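Local coordinates for protein NAD-dependent epimerase/dehydratase (Methylobacillus flagellatus KT, PDB 3GPI) that is of unknown function but probably binds a nicotinamide dinucleotide through a Rossmann-type fold, as relatives in the NAD-dependent epimerase/dehydratase family do, at residues L227-R230 with A234-A237; A19-A24 with H186-A191; H103-S108 with Y196-R201; T110-Q115 with R136-E141; L67-A72 with R90-A95. One frame throughout, in Å; residues are numbered along the deposited sequence.

In the fold
The chain first enters contact 2 through helix 13-24. That contact waits for helix 187-201 to close it, so it spans most of the Rossmann-type region. Contact 5 lies nested inside this long loop and joins strand 66-69 to helix 86-95. Strand 103-109 follows and opens contact 3. Contact 4 is nested within contacts 2 and 3; it ties the loop after strand 103-109 to helix 132-143. Helix 187-201 then closes contact 2 and, further along, contact 3, so these two cross. Contacts 3 and 5 share neighbouring strands but use opposite faces of the sheet. Contact 1 comes later, in series, about 40 Å from contact 3 between centres.

Contact 1: L227-R230 with A234-A237; sequences LADR and AYPA
Y235 lays one side of its ring against the methyl group of A228. The closest atoms are A228 CB and Y235 CE2, 3.8 Å apart, and the methyl group approaches the ring obliquely. With chi1 at 55°, Y235 CG lies between the backbone N and the carbonyl carbon, which turns the ring toward helix 220-230.

The polar end of the ring is held by D229. Y235 OH donates a hydrogen bond to D229 OD1 over 2.8 Å. The oxygen is met on its syn side, 23° out of the carboxylate plane. D229 OD2 stays further off, 3.5 Å from Y235 OH. The carboxylate and ring planes are only 15° apart, and OD1 lies at the ring edge. The same oxygen comes 3.2 Å from Y235 CE2. The phenol is thus fixed at two points: A228 beside the ring and D229 at the hydroxyl.

P172 touches Y235 as well, and W175 and I233 pack on A228. D229 itself is exposed, so the bond lies near the surface. The loop that leaves helix 220-230 brings a tyrosine back against the helix it has just left, near the C-terminal end of that helix.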
# COMPACT_ATOMS: atom_id res chain seq x y z
N LEU A 227 -12.23 18.90 -2.21
CA LEU A 227 -10.98 19.33 -2.81
C LEU A 227 -11.14 20.56 -3.71
O LEU A 227 -10.27 21.44 -3.77
CB LEU A 227 -10.36 18.18 -3.58
CG LEU A 227 -9.74 17.08 -2.71
CD1 LEU A 227 -9.36 15.89 -3.54
CD2 LEU A 227 -8.55 17.61 -1.87
N ALA A 228 -12.28 20.62 -4.40
CA ALA A 228 -12.58 21.75 -5.27
C ALA A 228 -12.80 22.99 -4.40
O ALA A 228 -12.24 24.05 -4.71
CB ALA A 228 -13.81 21.45 -6.11
N ASP A 229 -13.52 22.83 -3.28
CA ASP A 229 -13.78 23.95 -2.37
C ASP A 229 -12.49 24.55 -1.84
O ASP A 229 -12.32 25.78 -1.79
CB ASP A 229 -14.67 23.51 -1.21
CG ASP A 229 -16.11 23.29 -1.62
OD1 ASP A 229 -16.48 23.58 -2.79
OD2 ASP A 229 -16.90 22.79 -0.77
N ARG A 230 -11.53 23.72 -1.50
CA ARG A 230 -10.30 24.25 -0.95
C ARG A 230 -9.34 24.79 -1.99
O ARG A 230 -8.33 25.37 -1.63
CB ARG A 230 -9.64 23.17 -0.07
CG ARG A 230 -10.19 23.30 1.37
CD ARG A 230 -10.51 22.01 2.04
NE ARG A 230 -11.41 22.19 3.18
CZ ARG A 230 -12.74 22.11 3.10
NH1 ARG A 230 -13.32 21.87 1.92
NH2 ARG A 230 -13.50 22.30 4.18
N ALA A 234 -14.86 26.32 -9.18
CA ALA A 234 -16.30 26.47 -9.29
C ALA A 234 -16.98 25.23 -9.81
O ALA A 234 -16.48 24.57 -10.72
CB ALA A 234 -16.62 27.67 -10.20
N TYR A 235 -18.15 24.92 -9.26
CA TYR A 235 -19.01 23.88 -9.84
C TYR A 235 -20.44 24.25 -9.42
O TYR A 235 -20.62 25.08 -8.50
CB TYR A 235 -18.62 22.46 -9.35
CG TYR A 235 -18.61 22.33 -7.84
CD1 TYR A 235 -19.77 21.96 -7.13
CD2 TYR A 235 -17.45 22.62 -7.09
CE1 TYR A 235 -19.78 21.88 -5.76
CE2 TYR A 235 -17.45 22.54 -5.70
CZ TYR A 235 -18.63 22.15 -5.04
OH TYR A 235 -18.70 22.07 -3.68
N PRO A 236 -21.44 23.62 -10.04
CA PRO A 236 -22.83 24.02 -9.72
C PRO A 236 -23.25 23.44 -8.38
O PRO A 236 -23.02 22.25 -8.09
CB PRO A 236 -23.66 23.46 -10.86
CG PRO A 236 -22.73 22.70 -11.74
CD PRO A 236 -21.33 22.77 -11.24
N ALA A 237 -23.87 24.30 -7.57
CA ALA A 237 -24.46 23.83 -6.30
C ALA A 237 -25.55 22.82 -6.60
O ALA A 237 -26.19 22.87 -7.64
CB ALA A 237 -25.01 24.99 -5.52

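Contact 2: A19-A24 with H186-A191; sequences ARRLTA and HRDDGA
R21 reaches across to D188 and A191, and its charged end makes the first kind of contact. R21 NH2 lies 4.0 Å from D188 OD2, a long salt bridge. The guanidinium and carboxylate planes are turned 49° from each other. The stronger partner of R21 is E17, one helical turn back, which takes a salt bridge from R21 NE. R187 also belongs to the ionic network. It grips D188 OD1 side-on, with R187 NE at 2.8 Å and R187 NH2 at 2.7 Å from that one oxygen. E17 and D188 bring like charges close together, and the two arginines probably offset them.

Nonpolar and face contacts come second. The chain of R21 is extended from CG to NE and passes A191, with R21 CD 4.1 Å from A191 CB. R21 NH2 also approaches D188 CB, at 3.7 Å. The carbonyl oxygen of D188 stands over one face of the R21 guanidinium, offset toward its rim.

A helix cap is the third kind. H186 is the N-cap residue, and its ND1 accepts from D188 N over 2.9 Å, within the ring plane.

Helix 13-24 begins within the glycine-rich pattern G10, G12, G15, consistent with a dinucleotide site. The contact sets this helix beside helix 187-201. L14 and E17 also touch A191, while L22 packs on A195 and on V29 of strand 29-33.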
# COMPACT_ATOMS: atom_id res chain seq x y z
N ALA A 19 11.73 2.47 3.84
CA ALA A 19 13.17 2.36 4.09
C ALA A 19 13.66 3.51 4.95
O ALA A 19 14.47 3.31 5.86
CB ALA A 19 13.95 2.30 2.77
N ARG A 20 13.18 4.71 4.67
CA ARG A 20 13.62 5.89 5.41
C ARG A 20 13.31 5.75 6.88
O ARG A 20 14.15 6.00 7.75
CB ARG A 20 12.97 7.14 4.81
CG ARG A 20 13.44 8.46 5.41
CD ARG A 20 12.58 9.68 4.94
NE ARG A 20 11.21 9.63 5.50
CZ ARG A 20 10.88 10.04 6.72
NH1 ARG A 20 11.81 10.53 7.54
NH2 ARG A 20 9.62 9.96 7.14
N ARG A 21 12.09 5.29 7.18
CA ARG A 21 11.66 5.13 8.57
C ARG A 21 12.44 4.03 9.28
O ARG A 21 12.92 4.23 10.40
CB ARG A 21 10.15 4.87 8.61
CG ARG A 21 9.34 6.12 8.22
CD ARG A 21 7.83 5.85 8.03
NE ARG A 21 7.17 7.13 7.70
CZ ARG A 21 6.71 8.00 8.59
NH1 ARG A 21 6.66 7.71 9.90
NH2 ARG A 21 6.20 9.13 8.14
N LEU A 22 12.62 2.88 8.62
CA LEU A 22 13.31 1.76 9.24
C LEU A 22 14.77 2.09 9.46
O LEU A 22 15.33 1.68 10.48
CB LEU A 22 13.19 0.51 8.36
CG LEU A 22 11.79 -0.08 8.30
CD1 LEU A 22 11.81 -1.16 7.27
CD2 LEU A 22 11.33 -0.60 9.69
N THR A 23 15.40 2.79 8.53
CA THR A 23 16.80 3.19 8.72
C THR A 23 16.93 4.15 9.89
O THR A 23 17.87 4.00 10.71
CB THR A 23 17.35 3.79 7.42
OG1 THR A 23 17.37 2.78 6.40
CG2 THR A 23 18.75 4.35 7.62
N ALA A 24 15.98 5.09 10.01
CA ALA A 24 16.00 6.01 11.15
C ALA A 24 15.87 5.30 12.48
O ALA A 24 16.39 5.78 13.50
CB ALA A 24 14.94 7.08 10.99
N HIS A 186 -2.77 7.10 3.26
CA HIS A 186 -1.67 7.97 2.91
C HIS A 186 -0.38 7.14 2.87
O HIS A 186 -0.16 6.27 3.73
CB HIS A 186 -1.53 9.04 3.99
CG HIS A 186 -0.61 10.18 3.61
ND1 HIS A 186 0.77 10.04 3.54
CD2 HIS A 186 -0.88 11.47 3.31
CE1 HIS A 186 1.30 11.20 3.21
NE2 HIS A 186 0.32 12.09 3.07
N ARG A 187 0.46 7.39 1.87
CA ARG A 187 1.76 6.72 1.77
C ARG A 187 2.49 6.64 3.11
O ARG A 187 3.06 5.60 3.45
CB ARG A 187 2.64 7.46 0.76
CG ARG A 187 4.05 6.88 0.58
CD ARG A 187 5.00 7.98 0.05
NE ARG A 187 5.32 8.99 1.06
CZ ARG A 187 6.07 10.05 0.85
NH1 ARG A 187 6.59 10.28 -0.35
NH2 ARG A 187 6.27 10.91 1.84
N ASP A 188 2.51 7.72 3.88
CA ASP A 188 3.30 7.71 5.10
C ASP A 188 2.67 6.84 6.18
O ASP A 188 3.37 6.27 7.00
CB ASP A 188 3.46 9.10 5.67
CG ASP A 188 4.33 10.00 4.80
OD1 ASP A 188 4.92 9.59 3.80
OD2 ASP A 188 4.48 11.18 5.21
N ASP A 189 1.34 6.75 6.21
CA ASP A 189 0.72 5.78 7.12
C ASP A 189 0.94 4.35 6.69
O ASP A 189 1.11 3.46 7.53
CB ASP A 189 -0.80 6.05 7.24
CG ASP A 189 -1.10 7.10 8.28
OD1 ASP A 189 -0.55 6.97 9.40
OD2 ASP A 189 -1.92 8.02 8.02
N GLY A 190 0.89 4.05 5.39
CA GLY A 190 1.17 2.70 4.94
C GLY A 190 2.59 2.30 5.37
O GLY A 190 2.80 1.20 5.88
N ALA A 191 3.57 3.20 5.15
CA ALA A 191 4.92 2.88 5.52
C ALA A 191 5.08 2.78 7.02
O ALA A 191 5.75 1.84 7.50
CB ALA A 191 5.85 3.99 4.99

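Contact 3: H103-S108 with Y196-R201; sequences HVFFVS and YLIQQR
H103 ND1 is hydrogen-bonded to the hydroxyl of S148, and R201 NE lies 3.1 Å from the same H103 ND1. R201 meets it with a guanidinium edge, and the guanidinium plane stands 83° from the imidazole plane. The aliphatic part of R201 makes a clearer contact. R201 CD sits over one face of the H103 ring, 3.9 Å from the ring centroid, in a CH-pi contact offset toward the rim. A bend at chi2 of R201 (62°) brings the chain over this face. R201 NH2 then bonds to the carbonyl oxygen of Q102, and H103 NE2 bonds to T150 OG1. The imidazole is therefore held at both nitrogens by partners from the protein, which should fix its rotation.

F105 carries the apolar half of the contact. The two atoms next to its far corner, CE1 and CE2, meet different residues of the helix. F105 CE1 touches L197 CB at 3.7 Å. F105 CE2 touches I198 CG1 at 3.5 Å. Both come at the ring obliquely, so the phenyl end lies between neighbouring residues of one helical turn. On one ring face lies H103 CD2, which links the polar and apolar halves. I198 also packs against L22 of helix 13-24.

The axes of strand 103-108 and helix 196-201 approach to 10.9 Å and run nearly antiparallel, at 162°. A helix packed nearly antiparallel on a strand of a parallel sheet is characteristic of the Rossmann-type alpha/beta sandwich.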
# COMPACT_ATOMS: atom_id res chain seq x y z
N HIS A 103 9.91 -13.39 8.80
CA HIS A 103 8.60 -12.89 8.47
C HIS A 103 8.61 -12.28 7.10
O HIS A 103 9.57 -11.65 6.68
CB HIS A 103 8.11 -11.84 9.48
CG HIS A 103 6.62 -11.84 9.66
ND1 HIS A 103 5.95 -12.84 10.33
CD2 HIS A 103 5.66 -11.02 9.18
CE1 HIS A 103 4.65 -12.59 10.33
NE2 HIS A 103 4.45 -11.49 9.62
N VAL A 104 7.49 -12.46 6.39
CA VAL A 104 7.25 -11.78 5.12
C VAL A 104 6.06 -10.84 5.25
O VAL A 104 4.98 -11.26 5.64
CB VAL A 104 6.94 -12.78 4.02
CG1 VAL A 104 6.65 -12.03 2.72
CG2 VAL A 104 8.10 -13.73 3.83
N PHE A 105 6.25 -9.55 4.96
CA PHE A 105 5.14 -8.60 4.84
C PHE A 105 4.86 -8.41 3.36
O PHE A 105 5.76 -8.02 2.60
CB PHE A 105 5.47 -7.26 5.49
CG PHE A 105 5.62 -7.33 6.98
CD1 PHE A 105 4.50 -7.25 7.79
CD2 PHE A 105 6.87 -7.54 7.59
CE1 PHE A 105 4.61 -7.31 9.16
CE2 PHE A 105 6.97 -7.61 8.99
CZ PHE A 105 5.86 -7.50 9.77
N PHE A 106 3.62 -8.72 2.94
CA PHE A 106 3.31 -8.65 1.53
C PHE A 106 2.28 -7.56 1.31
O PHE A 106 1.19 -7.62 1.92
CB PHE A 106 2.78 -10.02 1.10
CG PHE A 106 2.30 -10.07 -0.32
CD1 PHE A 106 3.20 -10.21 -1.37
CD2 PHE A 106 0.95 -9.99 -0.61
CE1 PHE A 106 2.76 -10.24 -2.72
CE2 PHE A 106 0.49 -10.02 -1.93
CZ PHE A 106 1.38 -10.14 -2.98
N VAL A 107 2.60 -6.61 0.43
CA VAL A 107 1.68 -5.51 0.14
C VAL A 107 0.76 -5.94 -0.98
O VAL A 107 1.15 -6.10 -2.13
CB VAL A 107 2.41 -4.20 -0.22
CG1 VAL A 107 1.42 -3.08 -0.49
CG2 VAL A 107 3.40 -3.80 0.90
N SER A 108 -0.48 -6.12 -0.60
CA SER A 108 -1.54 -6.50 -1.54
C SER A 108 -2.43 -5.29 -1.76
O SER A 108 -2.05 -4.14 -1.45
CB SER A 108 -2.28 -7.64 -0.91
OG SER A 108 -3.33 -8.16 -1.75
N TYR A 196 5.71 -0.10 12.12
CA TYR A 196 5.17 -0.41 13.43
C TYR A 196 5.03 -1.92 13.61
O TYR A 196 5.42 -2.48 14.68
CB TYR A 196 3.82 0.29 13.62
CG TYR A 196 3.06 -0.06 14.87
CD1 TYR A 196 3.43 0.52 16.08
CD2 TYR A 196 1.95 -0.90 14.82
CE1 TYR A 196 2.72 0.26 17.21
CE2 TYR A 196 1.23 -1.20 16.00
CZ TYR A 196 1.64 -0.60 17.17
OH TYR A 196 0.93 -0.87 18.34
N LEU A 197 4.57 -2.61 12.58
CA LEU A 197 4.41 -4.07 12.72
C LEU A 197 5.78 -4.72 12.84
O LEU A 197 5.93 -5.72 13.52
CB LEU A 197 3.66 -4.66 11.52
CG LEU A 197 2.21 -4.24 11.41
CD1 LEU A 197 1.62 -4.89 10.17
CD2 LEU A 197 1.40 -4.61 12.68
N ILE A 198 6.79 -4.15 12.20
CA ILE A 198 8.14 -4.68 12.31
C ILE A 198 8.67 -4.49 13.71
O ILE A 198 9.32 -5.41 14.24
CB ILE A 198 9.05 -4.04 11.21
CG1 ILE A 198 8.73 -4.68 9.85
CG2 ILE A 198 10.58 -4.20 11.54
CD1 ILE A 198 9.33 -3.93 8.67
N GLN A 199 8.40 -3.34 14.33
CA GLN A 199 8.79 -3.08 15.72
C GLN A 199 8.06 -4.01 16.70
O GLN A 199 8.66 -4.43 17.70
CB GLN A 199 8.55 -1.62 16.08
CG GLN A 199 9.00 -1.26 17.49
CD GLN A 199 8.71 0.18 17.84
OE1 GLN A 199 7.55 0.55 18.06
NE2 GLN A 199 9.76 1.00 17.91
N GLN A 200 6.82 -4.37 16.38
CA GLN A 200 5.98 -5.20 17.23
C GLN A 200 6.28 -6.70 17.03
O GLN A 200 6.01 -7.50 17.96
CB GLN A 200 4.48 -4.94 16.95
CG GLN A 200 4.01 -3.51 17.31
CD GLN A 200 3.49 -3.37 18.72
OE1 GLN A 200 3.96 -2.51 19.50
NE2 GLN A 200 2.50 -4.17 19.06
N ARG A 201 6.79 -7.10 15.86
CA ARG A 201 6.83 -8.52 15.39
C ARG A 201 7.45 -9.43 16.43
O ARG A 201 6.94 -10.53 16.68
CB ARG A 201 7.51 -8.67 13.99
CG ARG A 201 7.99 -10.10 13.53
CD ARG A 201 6.91 -11.21 13.38
NE ARG A 201 7.49 -12.49 12.95
CZ ARG A 201 8.17 -13.34 13.73
NH1 ARG A 201 8.38 -13.07 15.02
NH2 ARG A 201 8.64 -14.47 13.22

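Contact 4: T110-Q115 with R136-E141; sequences TGVYGQ and RMLEAE
V112 makes the apolar contacts of this pair, and it points at helix 132-143. Its CG1 branch touches two helix residues. V112 CG1 lies 3.7 Å from M137 CB and 3.8 Å from M137 CG. V112 CG1 is also 3.7 Å from L138 CD2. L138 CD2 lies against the branch point of the valine, 3.7 Å from V112 CB, and the same methyl comes 4.0 Å from V112 CG2. The two valine methyls therefore both rest near one leucine methyl.

M137 gives only the base of its side chain. It turns at chi2 (54°), and its sulfur leads away from V112 to pack on F106 of strand 103-109.

The polar component is slight. E141 OE2 comes to 4.4 Å from V112 CG1, and this carboxylate is bonded elsewhere. It takes S108 OG on OE2 and pairs with R153 on OE1. V112 ends the 3-10 segment 110-112, and P127 and R153 also touch it.

The chemistry implies that the loop after strand 103-109 meets helix 132-143 here through apolar groups, V112 against M137 and L138, while the nearby E141 turns its carboxylate to S108 and R153 of the neighbouring strands.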
# COMPACT_ATOMS: atom_id res chain seq x y z
N THR A 110 -6.74 -3.81 -1.72
CA THR A 110 -8.18 -4.02 -1.48
C THR A 110 -8.97 -4.23 -2.77
O THR A 110 -10.16 -4.55 -2.68
CB THR A 110 -8.78 -2.91 -0.65
OG1 THR A 110 -8.51 -1.66 -1.29
CG2 THR A 110 -8.16 -2.91 0.78
N GLY A 111 -8.33 -4.10 -3.93
CA GLY A 111 -9.04 -4.36 -5.21
C GLY A 111 -9.40 -5.82 -5.30
O GLY A 111 -10.23 -6.19 -6.13
N VAL A 112 -8.84 -6.69 -4.46
CA VAL A 112 -9.25 -8.10 -4.45
C VAL A 112 -10.69 -8.25 -4.04
O VAL A 112 -11.33 -9.25 -4.40
CB VAL A 112 -8.35 -9.01 -3.56
CG1 VAL A 112 -6.90 -8.96 -4.06
CG2 VAL A 112 -8.40 -8.63 -2.09
N TYR A 113 -11.23 -7.27 -3.32
CA TYR A 113 -12.66 -7.24 -2.99
C TYR A 113 -13.38 -6.66 -4.19
O TYR A 113 -13.61 -5.45 -4.26
CB TYR A 113 -12.91 -6.36 -1.76
CG TYR A 113 -12.29 -6.88 -0.49
CD1 TYR A 113 -12.87 -7.92 0.22
CD2 TYR A 113 -11.14 -6.29 0.02
CE1 TYR A 113 -12.30 -8.38 1.39
CE2 TYR A 113 -10.57 -6.74 1.18
CZ TYR A 113 -11.15 -7.77 1.87
OH TYR A 113 -10.55 -8.21 3.04
N GLY A 114 -13.72 -7.50 -5.16
CA GLY A 114 -14.37 -7.00 -6.36
C GLY A 114 -15.87 -6.83 -6.14
O GLY A 114 -16.54 -6.23 -7.00
N GLN A 115 -16.41 -7.37 -5.06
CA GLN A 115 -17.85 -7.22 -4.79
C GLN A 115 -18.18 -5.76 -4.55
O GLN A 115 -17.38 -5.02 -3.96
CB GLN A 115 -18.30 -8.05 -3.59
CG GLN A 115 -17.53 -7.80 -2.28
CD GLN A 115 -16.46 -8.83 -2.05
OE1 GLN A 115 -15.45 -8.92 -2.77
NE2 GLN A 115 -16.65 -9.63 -1.01
N ARG A 136 -4.78 -12.17 -9.93
CA ARG A 136 -3.33 -12.29 -9.86
C ARG A 136 -2.86 -11.97 -8.44
O ARG A 136 -1.92 -12.58 -7.93
CB ARG A 136 -2.64 -11.34 -10.86
CG ARG A 136 -2.67 -11.86 -12.33
CD ARG A 136 -2.03 -10.85 -13.27
NE ARG A 136 -2.90 -9.70 -13.56
CZ ARG A 136 -2.53 -8.62 -14.26
NH1 ARG A 136 -3.41 -7.64 -14.49
NH2 ARG A 136 -1.29 -8.52 -14.75
N MET A 137 -3.51 -11.00 -7.80
CA MET A 137 -3.11 -10.65 -6.46
C MET A 137 -3.45 -11.72 -5.43
O MET A 137 -2.64 -12.07 -4.57
CB MET A 137 -3.79 -9.35 -6.07
CG MET A 137 -3.22 -8.73 -4.82
SD MET A 137 -1.38 -8.44 -4.74
CE MET A 137 -1.24 -6.95 -5.55
N LEU A 138 -4.65 -12.29 -5.54
CA LEU A 138 -4.99 -13.40 -4.67
C LEU A 138 -4.08 -14.63 -4.93
O LEU A 138 -3.76 -15.35 -3.98
CB LEU A 138 -6.49 -13.78 -4.73
CG LEU A 138 -7.46 -12.73 -4.20
CD1 LEU A 138 -8.91 -13.21 -4.52
CD2 LEU A 138 -7.28 -12.43 -2.70
N GLU A 139 -3.65 -14.84 -6.18
CA GLU A 139 -2.73 -15.93 -6.50
C GLU A 139 -1.36 -15.70 -5.83
O GLU A 139 -0.76 -16.66 -5.31
CB GLU A 139 -2.58 -16.07 -8.01
CG GLU A 139 -1.51 -17.04 -8.44
CD GLU A 139 -1.62 -17.37 -9.89
OE1 GLU A 139 -1.42 -16.47 -10.73
OE2 GLU A 139 -1.90 -18.56 -10.18
N ALA A 140 -0.87 -14.46 -5.84
CA ALA A 140 0.39 -14.11 -5.17
C ALA A 140 0.25 -14.29 -3.65
O ALA A 140 1.17 -14.81 -3.01
CB ALA A 140 0.85 -12.70 -5.54
N GLU A 141 -0.88 -13.86 -3.09
CA GLU A 141 -1.17 -13.99 -1.67
C GLU A 141 -1.11 -15.44 -1.21
O GLU A 141 -0.58 -15.73 -0.14
CB GLU A 141 -2.55 -13.44 -1.32
CG GLU A 141 -2.64 -11.93 -1.11
CD GLU A 141 -3.99 -11.48 -0.60
OE1 GLU A 141 -4.74 -12.27 -0.01
OE2 GLU A 141 -4.33 -10.31 -0.76

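Contact 5: L67-A72 with R90-A95; sequences LVYCVA and RNTLSA
T92 faces strand 66-69, and the atoms of its side chain are shared between Y69 and L67. T92 CB stands 4.0 Å from Y69 CE1. The hydroxyl branch goes further: T92 OG1 comes to 3.5 Å from Y69 CE1, at the ring edge and near its plane. This is a contact with the C-H rim of the tyrosine. The polar bond of the hydroxyl goes along the helix, to the carbonyl oxygen of G88. With chi1 at -63°, T92 OG1 lies beside the backbone N, where it can reach back one turn. The methyl branch takes the other direction, and T92 CG2 meets L67 CD2 at 4.1 Å. One threonine thus divides its two branches between two strand residues that lie on the same face of the sheet.

Helix 86-95, after helix 71-76, lies in the connection between strand 66-69 and its parallel neighbour, strand 103-109, which makes a beta-alpha-beta crossover of the Rossmann type. The axes of strand 67-69 and helix 90-95 pass 11.0 Å apart and run almost antiparallel, at 168°.

L93, the next residue of the helix, joins from the side. L93 CD2 touches L67 CD2 at 3.9 Å, and the two leucines cross at about a right angle. L67 CD2 therefore serves both T92 and L93. L93 also rests on V104 of strand 103-109 and on L143 of helix 132-143. The Y69 ring has V71 CG2 over one face, offset toward the rim, and F106 packs against Y69 CD2.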
# COMPACT_ATOMS: atom_id res chain seq x y z
N LEU A 67 11.39 -9.83 5.01
CA LEU A 67 11.14 -9.39 3.64
C LEU A 67 9.89 -8.55 3.59
O LEU A 67 8.87 -9.00 4.10
CB LEU A 67 10.97 -10.60 2.73
CG LEU A 67 10.51 -10.31 1.30
CD1 LEU A 67 11.53 -9.50 0.51
CD2 LEU A 67 10.22 -11.65 0.59
N VAL A 68 9.97 -7.34 3.01
CA VAL A 68 8.77 -6.59 2.69
C VAL A 68 8.66 -6.61 1.17
O VAL A 68 9.55 -6.10 0.49
CB VAL A 68 8.84 -5.12 3.19
CG1 VAL A 68 7.53 -4.41 2.87
CG2 VAL A 68 9.10 -5.10 4.68
N TYR A 69 7.59 -7.21 0.65
CA TYR A 69 7.47 -7.37 -0.78
C TYR A 69 6.39 -6.41 -1.28
O TYR A 69 5.23 -6.58 -0.95
CB TYR A 69 7.12 -8.82 -1.09
CG TYR A 69 7.25 -9.18 -2.55
CD1 TYR A 69 8.46 -9.61 -3.07
CD2 TYR A 69 6.16 -9.06 -3.41
CE1 TYR A 69 8.59 -9.92 -4.40
CE2 TYR A 69 6.27 -9.39 -4.75
CZ TYR A 69 7.49 -9.80 -5.23
OH TYR A 69 7.61 -10.10 -6.56
N CYS A 70 6.84 -5.44 -2.07
CA CYS A 70 5.98 -4.38 -2.60
C CYS A 70 5.75 -4.51 -4.11
O CYS A 70 4.91 -3.79 -4.65
CB CYS A 70 6.66 -3.04 -2.38
SG CYS A 70 7.17 -2.71 -0.70
N VAL A 71 6.45 -5.45 -4.78
CA VAL A 71 6.44 -5.49 -6.26
C VAL A 71 5.04 -5.78 -6.84
O VAL A 71 4.63 -5.11 -7.79
CB VAL A 71 7.50 -6.48 -6.80
CG1 VAL A 71 7.43 -6.61 -8.35
CG2 VAL A 71 8.90 -6.06 -6.33
N ALA A 72 4.31 -6.72 -6.25
CA ALA A 72 2.98 -7.10 -6.78
C ALA A 72 2.05 -5.90 -6.69
O ALA A 72 1.30 -5.61 -7.64
CB ALA A 72 2.42 -8.34 -6.04
N ARG A 90 7.43 -15.81 -5.83
CA ARG A 90 7.97 -17.17 -5.77
C ARG A 90 9.48 -17.15 -6.02
O ARG A 90 10.22 -17.80 -5.26
CB ARG A 90 7.28 -18.14 -6.75
CG ARG A 90 7.61 -19.61 -6.45
CD ARG A 90 7.21 -20.54 -7.59
NE ARG A 90 5.77 -20.49 -7.86
CZ ARG A 90 4.86 -21.08 -7.09
NH1 ARG A 90 5.24 -21.74 -6.01
NH2 ARG A 90 3.57 -20.99 -7.41
N ASN A 91 9.92 -16.40 -7.02
CA ASN A 91 11.33 -16.28 -7.38
C ASN A 91 12.12 -15.68 -6.23
O ASN A 91 13.20 -16.18 -5.89
CB ASN A 91 11.53 -15.45 -8.65
CG ASN A 91 11.01 -16.15 -9.90
OD1 ASN A 91 10.72 -17.34 -9.87
ND2 ASN A 91 10.89 -15.40 -10.97
N THR A 92 11.56 -14.64 -5.61
CA THR A 92 12.21 -13.94 -4.50
C THR A 92 12.31 -14.85 -3.29
O THR A 92 13.38 -14.95 -2.66
CB THR A 92 11.44 -12.67 -4.14
OG1 THR A 92 11.46 -11.76 -5.24
CG2 THR A 92 12.12 -11.95 -2.99
N LEU A 93 11.24 -15.54 -2.91
CA LEU A 93 11.32 -16.45 -1.80
C LEU A 93 12.31 -17.58 -2.04
O LEU A 93 13.09 -17.93 -1.17
CB LEU A 93 9.95 -17.01 -1.47
CG LEU A 93 8.94 -15.96 -1.02
CD1 LEU A 93 7.52 -16.56 -1.06
CD2 LEU A 93 9.29 -15.48 0.38
N SER A 94 12.28 -18.15 -3.24
CA SER A 94 13.21 -19.21 -3.58
C SER A 94 14.66 -18.71 -3.46
O SER A 94 15.53 -19.44 -2.94
CB SER A 94 12.95 -19.67 -5.00
OG SER A 94 13.94 -20.62 -5.38
N ALA A 95 14.91 -17.49 -3.92
CA ALA A 95 16.27 -16.91 -3.91
C ALA A 95 16.73 -16.66 -2.48
O ALA A 95 17.94 -16.52 -2.24
CB ALA A 95 16.33 -15.64 -4.72